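Local coordinates for protein type II restriction enzyme MspI (Moraxella sp., PDB 1SA3) that recognises the double-stranded DNA sequence 5'-CCGG-3' and cleaves it after the first cytosine, leaving fragments with terminal 5'-phosphates, at residues Y131-I136 and K153-Q158; P239-G242 and N246-Y249. All blocks are in the same frame, centred on the assembly; numbering follows the deposited sequence.

In the fold
Both contacts lie on the same side of the chain's centre, about 12 Å apart centre to centre; contact 1 comes first in the sequence, contact 2 well after it. They share the small antiparallel sheet of strands 127-131, 258-261 and 246-249. Contact 1 starts where strand 127-131 gives way to helix 133-140 and reaches across to the end of helix 146-157; contact 2 folds the loop after helix 222-234 against strand 246-249. H154 joins the two, its imidazole touching F241 and W247, while Q158 packs on Y249. The end of helix 146-157 packs beside the strand whose T248 and Y249 hydrogen-bond to two adjacent cytosines, probably those of the CCGG site.

Contact 1 of 2, residues Y131-I136 and K153-Q158; sequences YDVETI and KHQNDQ
Q155 plugs its side-chain amide into the N-terminal end of helix 133-140, a helix start with D132 as N-cap, just where strand 127-131 has ended. The amide is gripped twice. Its OE1 accepts from V133 N at 2.7 Å, and its NE2 gives a hydrogen to D132 OD1 at 2.8 Å. With CG anti to the backbone N (chi1 170°) and the chain extended beyond it, Q155 reaches across to the neighbouring helix start and crosses D132 at about a right angle. The carboxylate and amide planes are 46° apart, and NE2 approaches OD1 from above the carboxylate plane. Two bonds to different groups should hold the amide against rotation and tell its oxygen from its nitrogen. V133 tightens this buried side, its CG1 lying 3.7 Å from Q155 NE2, while M258 also packs on Q155. Salt bridges from E134 to K148 and R152 of helix 146-157 add a second link between the helices. The outer side is looser: exposed N156 and partly exposed K153 and D157 make no contact with 131-136, the latter two pairing in a salt bridge. D132 divides its carboxylate between two tasks, OD2 capping the helix by accepting from E134 N at 3.1 Å.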
ATOM      1  N   TYR E 131       8.473   8.538  -8.202  1.00 15.01           N
ATOM      2  CA  TYR E 131       8.396   8.557  -9.658  1.00 16.01           C
ATOM      3  C   TYR E 131       8.895   9.863 -10.242  1.00 16.07           C
ATOM      4  O   TYR E 131       8.935  10.884  -9.562  1.00 14.45           O
ATOM      5  CB  TYR E 131       6.946   8.415 -10.142  1.00 14.18           C
ATOM      6  CG  TYR E 131       6.124   7.271  -9.590  1.00 16.83           C
ATOM      7  CD1 TYR E 131       5.142   7.505  -8.631  1.00 16.42           C
ATOM      8  CD2 TYR E 131       6.265   5.977 -10.088  1.00 18.85           C
ATOM      9  CE1 TYR E 131       4.314   6.491  -8.184  1.00 17.82           C
ATOM     10  CE2 TYR E 131       5.432   4.943  -9.640  1.00 19.23           C
ATOM     11  CZ  TYR E 131       4.462   5.214  -8.692  1.00 13.63           C
ATOM     12  OH  TYR E 131       3.634   4.218  -8.243  1.00 13.90           O
ATOM     13  N   ASP E 132       9.249   9.828 -11.524  1.00 17.53           N
ATOM     14  CA  ASP E 132       9.650  11.041 -12.208  1.00 13.62           C
ATOM     15  C   ASP E 132       8.331  11.629 -12.710  1.00 15.37           C
ATOM     16  O   ASP E 132       7.387  10.894 -12.993  1.00 14.77           O
ATOM     17  CB  ASP E 132      10.542  10.735 -13.407  1.00 15.88           C
ATOM     18  CG  ASP E 132      10.849  11.972 -14.208  1.00 18.28           C
ATOM     19  OD1 ASP E 132      11.597  12.833 -13.700  1.00 21.02           O
ATOM     20  OD2 ASP E 132      10.323  12.096 -15.337  1.00 23.60           O
ATOM     21  N   VAL E 133       8.270  12.950 -12.829  1.00 15.32           N
ATOM     22  CA  VAL E 133       7.063  13.619 -13.286  1.00 17.01           C
ATOM     23  C   VAL E 133       6.498  13.059 -14.594  1.00 16.41           C
ATOM     24  O   VAL E 133       5.292  12.874 -14.719  1.00 18.43           O
ATOM     25  CB  VAL E 133       7.326  15.138 -13.454  1.00 17.32           C
ATOM     26  CG1 VAL E 133       8.414  15.360 -14.501  1.00 18.33           C
ATOM     27  CG2 VAL E 133       6.044  15.856 -13.843  1.00 16.68           C
ATOM     28  N   GLU E 134       7.354  12.782 -15.571  1.00 18.78           N
ATOM     29  CA  GLU E 134       6.870  12.277 -16.862  1.00 19.80           C
ATOM     30  C   GLU E 134       6.180  10.918 -16.731  1.00 20.64           C
ATOM     31  O   GLU E 134       5.213  10.623 -17.440  1.00 19.12           O
ATOM     32  CB  GLU E 134       8.032  12.175 -17.856  1.00 22.32           C
ATOM     33  CG  GLU E 134       8.684  13.512 -18.226  1.00 21.36           C
ATOM     34  CD  GLU E 134       7.768  14.421 -19.036  1.00 25.80           C
ATOM     35  OE1 GLU E 134       6.740  13.936 -19.556  1.00 27.28           O
ATOM     36  OE2 GLU E 134       8.082  15.622 -19.159  1.00 21.09           O
ATOM     37  N   THR E 135       6.682  10.093 -15.824  1.00 18.57           N
ATOM     38  CA  THR E 135       6.116   8.772 -15.602  1.00 20.11           C
ATOM     39  C   THR E 135       4.708   8.909 -15.027  1.00 21.12           C
ATOM     40  O   THR E 135       3.782   8.209 -15.444  1.00 20.91           O
ATOM     41  CB  THR E 135       7.000   7.973 -14.639  1.00 21.60           C
ATOM     42  OG1 THR E 135       8.332   7.935 -15.163  1.00 19.68           O
ATOM     43  CG2 THR E 135       6.488   6.545 -14.473  1.00 21.43           C
ATOM     44  N   ILE E 136       4.551   9.816 -14.068  1.00 20.75           N
ATOM     45  CA  ILE E 136       3.253  10.058 -13.445  1.00 21.71           C
ATOM     46  C   ILE E 136       2.246  10.573 -14.478  1.00 21.45           C
ATOM     47  O   ILE E 136       1.134  10.049 -14.612  1.00 17.86           O
ATOM     48  CB  ILE E 136       3.367  11.122 -12.339  1.00 21.32           C
ATOM     49  CG1 ILE E 136       4.368  10.663 -11.279  1.00 22.97           C
ATOM     50  CG2 ILE E 136       1.999  11.388 -11.741  1.00 21.83           C
ATOM     51  CD1 ILE E 136       4.750  11.741 -10.280  1.00 21.77           C
ATOM     52  N   LYS E 153       7.756  21.486 -11.261  1.00 18.38           N
ATOM     53  CA  LYS E 153       8.362  22.483 -10.387  1.00 17.88           C
ATOM     54  C   LYS E 153       8.522  21.883  -8.997  1.00 19.09           C
ATOM     55  O   LYS E 153       9.542  22.082  -8.339  1.00 16.12           O
ATOM     56  CB  LYS E 153       7.494  23.739 -10.290  1.00 18.27           C
ATOM     57  CG  LYS E 153       8.058  24.784  -9.327  1.00 22.26           C
ATOM     58  CD  LYS E 153       7.192  26.038  -9.263  1.00 22.01           C
ATOM     59  CE  LYS E 153       7.749  27.057  -8.270  1.00 26.22           C
ATOM     60  NZ  LYS E 153       9.171  27.425  -8.571  1.00 26.12           N
ATOM     61  N   HIS E 154       7.498  21.156  -8.558  1.00 17.29           N
ATOM     62  CA  HIS E 154       7.521  20.515  -7.248  1.00 17.04           C
ATOM     63  C   HIS E 154       8.666  19.503  -7.223  1.00 18.87           C
ATOM     64  O   HIS E 154       9.421  19.421  -6.252  1.00 17.86           O
ATOM     65  CB  HIS E 154       6.192  19.806  -6.990  1.00 15.24           C
ATOM     66  CG  HIS E 154       5.926  19.527  -5.543  1.00 19.04           C
ATOM     67  ND1 HIS E 154       6.710  18.680  -4.792  1.00 15.54           N
ATOM     68  CD2 HIS E 154       4.972  20.001  -4.707  1.00 18.07           C
ATOM     69  CE1 HIS E 154       6.251  18.645  -3.553  1.00 18.92           C
ATOM     70  NE2 HIS E 154       5.196  19.437  -3.476  1.00 16.94           N
ATOM     71  N   GLN E 155       8.796  18.731  -8.298  1.00 16.75           N
ATOM     72  CA  GLN E 155       9.863  17.744  -8.376  1.00 16.82           C
ATOM     73  C   GLN E 155      11.220  18.428  -8.297  1.00 16.71           C
ATOM     74  O   GLN E 155      12.082  18.027  -7.513  1.00 15.64           O
ATOM     75  CB  GLN E 155       9.754  16.943  -9.676  1.00 19.47           C
ATOM     76  CG  GLN E 155      10.956  16.046  -9.980  1.00 17.28           C
ATOM     77  CD  GLN E 155      10.671  15.046 -11.102  1.00 19.76           C
ATOM     78  OE1 GLN E 155       9.837  14.147 -10.954  1.00 15.15           O
ATOM     79  NE2 GLN E 155      11.359  15.204 -12.229  1.00 15.97           N
ATOM     80  N   ASN E 156      11.415  19.474  -9.091  1.00 16.09           N
ATOM     81  CA  ASN E 156      12.696  20.167  -9.079  1.00 17.22           C
ATOM     82  C   ASN E 156      13.048  20.864  -7.775  1.00 16.28           C
ATOM     83  O   ASN E 156      14.212  20.878  -7.383  1.00 16.12           O
ATOM     84  CB  ASN E 156      12.768  21.177 -10.228  1.00 21.88           C
ATOM     85  CG  ASN E 156      12.981  20.508 -11.565  1.00 24.13           C
ATOM     86  OD1 ASN E 156      13.731  19.534 -11.670  1.00 23.92           O
ATOM     87  ND2 ASN E 156      12.332  21.028 -12.598  1.00 28.08           N
ATOM     88  N   ASP E 157      12.056  21.449  -7.111  1.00 16.57           N
ATOM     89  CA  ASP E 157      12.295  22.154  -5.857  1.00 20.28           C
ATOM     90  C   ASP E 157      12.371  21.199  -4.664  1.00 20.86           C
ATOM     91  O   ASP E 157      12.917  21.545  -3.617  1.00 23.22           O
ATOM     92  CB  ASP E 157      11.189  23.189  -5.601  1.00 20.55           C
ATOM     93  CG  ASP E 157      11.217  24.346  -6.592  1.00 22.90           C
ATOM     94  OD1 ASP E 157      12.223  24.506  -7.308  1.00 23.03           O
ATOM     95  OD2 ASP E 157      10.231  25.109  -6.638  1.00 23.57           O
ATOM     96  N   GLN E 158      11.816  20.004  -4.843  1.00 19.29           N
ATOM     97  CA  GLN E 158      11.768  18.962  -3.819  1.00 18.96           C
ATOM     98  C   GLN E 158      10.754  19.268  -2.719  1.00 17.84           C
ATOM     99  O   GLN E 158      10.755  18.653  -1.659  1.00 22.62           O
ATOM    100  CB  GLN E 158      13.172  18.696  -3.245  1.00 18.26           C
ATOM    101  CG  GLN E 158      14.122  18.103  -4.297  1.00 17.92           C
ATOM    102  CD  GLN E 158      15.417  17.541  -3.723  1.00 21.21           C
ATOM    103  OE1 GLN E 158      16.000  18.103  -2.800  1.00 28.18           O
ATOM    104  NE2 GLN E 158      15.881  16.443  -4.291  1.00 16.85           N
TER

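Contact 2 of 2, residues P239-G242 and N246-Y249; sequences PGFG and NWTY. With nucleotides of chain B.
F241 sets the edge of its ring over the indole face of W247, with CD2 3.7 Å from W247 CD2. This is a T-shaped pair: the phenyl and the six-membered ring of the indole have centroids 4.9 Å apart and planes at 67°. CD2 stands above the centre of the indole. L171 of helix 165-175 touches both side chains, and F182 and H154 also meet the indole. Beside the pair, G240 O comes within 3.5 Å of W247 NE1, but at a poor angle for a hydrogen bond; T243 OG1 is the partner of both atoms. W247 belongs to an edge strand of the three-stranded antiparallel sheet, bonded to strand 258-261, and the far end of this strand reads the DNA. T248 OG1, anti to the backbone N (chi1 -179°), accepts from N4 of DC4 of chain B at 2.9 Å. One residue on, the backbone O of Y249 accepts a hydrogen bond from N4 of DC5 of chain B at 3.1 Å, a fairly straight one at 162°. The tyrosine ring packs against both bases: C5 of DC5 lies over one face, offset toward the rim, while at the ring edge Y249 CE1 lies 3.5 Å from C6 of DC4.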
ATOM      1  N   PRO E 239      -4.911  18.862   1.414  1.00 28.28           N
ATOM      2  CA  PRO E 239      -3.677  18.065   1.493  1.00 26.24           C
ATOM      3  C   PRO E 239      -3.303  17.446   0.145  1.00 21.21           C
ATOM      4  O   PRO E 239      -4.170  16.979  -0.590  1.00 23.24           O
ATOM      5  CB  PRO E 239      -4.024  17.001   2.530  1.00 25.66           C
ATOM      6  CG  PRO E 239      -5.012  17.698   3.413  1.00 29.84           C
ATOM      7  CD  PRO E 239      -5.889  18.411   2.421  1.00 27.87           C
ATOM      8  N   GLY E 240      -2.014  17.445  -0.170  1.00 20.78           N
ATOM      9  CA  GLY E 240      -1.563  16.872  -1.426  1.00 21.31           C
ATOM     10  C   GLY E 240      -2.248  17.474  -2.640  1.00 22.62           C
ATOM     11  O   GLY E 240      -2.518  16.777  -3.612  1.00 20.78           O
ATOM     12  N   PHE E 241      -2.533  18.771  -2.588  1.00 24.55           N
ATOM     13  CA  PHE E 241      -3.191  19.445  -3.700  1.00 23.70           C
ATOM     14  C   PHE E 241      -4.495  18.745  -4.058  1.00 22.25           C
ATOM     15  O   PHE E 241      -4.854  18.616  -5.230  1.00 22.13           O
ATOM     16  CB  PHE E 241      -2.237  19.499  -4.898  1.00 25.64           C
ATOM     17  CG  PHE E 241      -0.941  20.191  -4.584  1.00 27.11           C
ATOM     18  CD1 PHE E 241      -0.910  21.570  -4.382  1.00 27.75           C
ATOM     19  CD2 PHE E 241       0.226  19.460  -4.393  1.00 23.85           C
ATOM     20  CE1 PHE E 241       0.268  22.210  -3.987  1.00 28.13           C
ATOM     21  CE2 PHE E 241       1.405  20.086  -4.001  1.00 24.37           C
ATOM     22  CZ  PHE E 241       1.424  21.470  -3.795  1.00 27.11           C
ATOM     23  N   GLY E 242      -5.197  18.292  -3.024  1.00 24.63           N
ATOM     24  CA  GLY E 242      -6.472  17.628  -3.220  1.00 26.25           C
ATOM     25  C   GLY E 242      -6.423  16.118  -3.350  1.00 26.30           C
ATOM     26  O   GLY E 242      -7.468  15.466  -3.308  1.00 23.31           O
ATOM     27  N   ASN E 246       0.775  12.753   0.523  1.00 15.43           N
ATOM     28  CA  ASN E 246       1.767  13.736   0.931  1.00 18.83           C
ATOM     29  C   ASN E 246       2.853  13.747  -0.131  1.00 19.12           C
ATOM     30  O   ASN E 246       3.496  12.722  -0.375  1.00 19.44           O
ATOM     31  CB  ASN E 246       2.371  13.369   2.286  1.00 21.82           C
ATOM     32  CG  ASN E 246       1.313  13.149   3.349  1.00 27.64           C
ATOM     33  OD1 ASN E 246       0.696  12.087   3.423  1.00 31.69           O
ATOM     34  ND2 ASN E 246       1.086  14.163   4.168  1.00 26.33           N
ATOM     35  N   TRP E 247       3.035  14.897  -0.779  1.00 15.18           N
ATOM     36  CA  TRP E 247       4.044  15.050  -1.824  1.00 16.15           C
ATOM     37  C   TRP E 247       5.394  15.485  -1.248  1.00 13.29           C
ATOM     38  O   TRP E 247       5.479  16.486  -0.539  1.00 16.10           O
ATOM     39  CB  TRP E 247       3.604  16.118  -2.837  1.00 15.03           C
ATOM     40  CG  TRP E 247       2.399  15.778  -3.667  1.00 13.17           C
ATOM     41  CD1 TRP E 247       1.344  15.000  -3.309  1.00 12.98           C
ATOM     42  CD2 TRP E 247       2.101  16.284  -4.981  1.00 14.12           C
ATOM     43  NE1 TRP E 247       0.400  14.987  -4.314  1.00 14.74           N
ATOM     44  CE2 TRP E 247       0.843  15.768  -5.352  1.00 13.53           C
ATOM     45  CE3 TRP E 247       2.781  17.126  -5.873  1.00 13.21           C
ATOM     46  CZ2 TRP E 247       0.242  16.065  -6.581  1.00 13.00           C
ATOM     47  CZ3 TRP E 247       2.182  17.424  -7.100  1.00 18.69           C
ATOM     48  CH2 TRP E 247       0.924  16.891  -7.438  1.00 14.43           C
ATOM     49  N   THR E 248       6.453  14.749  -1.556  1.00 10.95           N
ATOM     50  CA  THR E 248       7.774  15.137  -1.076  1.00 14.78           C
ATOM     51  C   THR E 248       8.824  14.640  -2.070  1.00 15.81           C
ATOM     52  O   THR E 248       8.504  14.417  -3.245  1.00 14.89           O
ATOM     53  CB  THR E 248       8.025  14.609   0.367  1.00 16.06           C
ATOM     54  OG1 THR E 248       9.323  15.024   0.811  1.00 16.42           O
ATOM     55  CG2 THR E 248       7.913  13.099   0.420  1.00 15.46           C
ATOM     56  N   TYR E 249      10.071  14.472  -1.647  1.00 12.28           N
ATOM     57  CA  TYR E 249      11.080  14.031  -2.600  1.00 15.06           C
ATOM     58  C   TYR E 249      11.795  12.736  -2.249  1.00 14.94           C
ATOM     59  O   TYR E 249      11.916  12.361  -1.075  1.00 15.32           O
ATOM     60  CB  TYR E 249      12.125  15.140  -2.841  1.00 16.52           C
ATOM     61  CG  TYR E 249      13.180  15.288  -1.759  1.00 16.91           C
ATOM     62  CD1 TYR E 249      12.941  16.038  -0.603  1.00 19.86           C
ATOM     63  CD2 TYR E 249      14.431  14.691  -1.905  1.00 15.71           C
ATOM     64  CE1 TYR E 249      13.936  16.193   0.375  1.00 19.63           C
ATOM     65  CE2 TYR E 249      15.420  14.832  -0.937  1.00 15.93           C
ATOM     66  CZ  TYR E 249      15.172  15.582   0.194  1.00 17.91           C
ATOM     67  OH  TYR E 249      16.173  15.707   1.130  1.00 22.98           O
TER
ATOM     68  P    DC B   5      18.281  18.625   4.780  1.00 33.68           P
ATOM     69  OP1  DC B   5      19.281  19.247   5.689  1.00 38.52           O
ATOM     70  OP2  DC B   5      18.320  18.927   3.330  1.00 28.87           O
ATOM     71  O5'  DC B   5      18.463  17.050   4.934  1.00 35.35           O
ATOM     72  C5'  DC B   5      17.443  16.149   4.544  1.00 38.40           C
ATOM     73  C4'  DC B   5      17.627  14.829   5.251  1.00 34.70           C
ATOM     74  O4'  DC B   5      16.358  14.136   5.224  1.00 35.44           O
ATOM     75  C3'  DC B   5      18.667  13.884   4.637  1.00 33.84           C
ATOM     76  O3'  DC B   5      19.511  13.305   5.639  1.00 30.42           O
ATOM     77  C2'  DC B   5      17.827  12.807   3.975  1.00 34.67           C
ATOM     78  C1'  DC B   5      16.539  12.810   4.779  1.00 30.17           C
ATOM     79  N1   DC B   5      15.365  12.440   3.978  1.00 25.76           N
ATOM     80  C2   DC B   5      14.651  11.315   4.350  1.00 21.00           C
ATOM     81  O2   DC B   5      14.988  10.723   5.382  1.00 16.48           O
ATOM     82  N3   DC B   5      13.617  10.898   3.583  1.00 17.98           N
ATOM     83  C4   DC B   5      13.281  11.586   2.486  1.00 17.09           C
ATOM     84  N4   DC B   5      12.265  11.129   1.749  1.00 13.06           N
ATOM     85  C5   DC B   5      13.973  12.768   2.098  1.00 16.91           C
ATOM     86  C6   DC B   5      14.998  13.160   2.868  1.00 22.44           C
ATOM     87  P    DC B   4      12.756  22.026   2.677  1.00 29.71           P
ATOM     88  OP1  DC B   4      13.513  23.287   2.886  1.00 32.12           O
ATOM     89  OP2  DC B   4      12.475  21.563   1.300  1.00 26.30           O
ATOM     90  O5'  DC B   4      13.499  20.861   3.470  1.00 28.91           O
ATOM     91  C5'  DC B   4      13.832  21.037   4.847  1.00 29.66           C
ATOM     92  C4'  DC B   4      14.574  19.834   5.380  1.00 26.07           C
ATOM     93  O4'  DC B   4      13.669  18.713   5.511  1.00 25.52           O
ATOM     94  C3'  DC B   4      15.753  19.339   4.538  1.00 27.58           C
ATOM     95  O3'  DC B   4      16.833  18.950   5.399  1.00 28.92           O
ATOM     96  C2'  DC B   4      15.182  18.111   3.854  1.00 21.33           C
ATOM     97  C1'  DC B   4      14.286  17.571   4.945  1.00 23.50           C
ATOM     98  N1   DC B   4      13.236  16.643   4.493  1.00 20.32           N
ATOM     99  C2   DC B   4      13.107  15.413   5.145  1.00 23.04           C
ATOM    100  O2   DC B   4      13.847  15.172   6.114  1.00 17.53           O
ATOM    101  N3   DC B   4      12.185  14.521   4.708  1.00 21.06           N
ATOM    102  C4   DC B   4      11.405  14.825   3.668  1.00 19.64           C
ATOM    103  N4   DC B   4      10.522  13.910   3.253  1.00 16.79           N
ATOM    104  C5   DC B   4      11.500  16.083   2.999  1.00 21.06           C
ATOM    105  C6   DC B   4      12.419  16.956   3.445  1.00 20.65           C
TER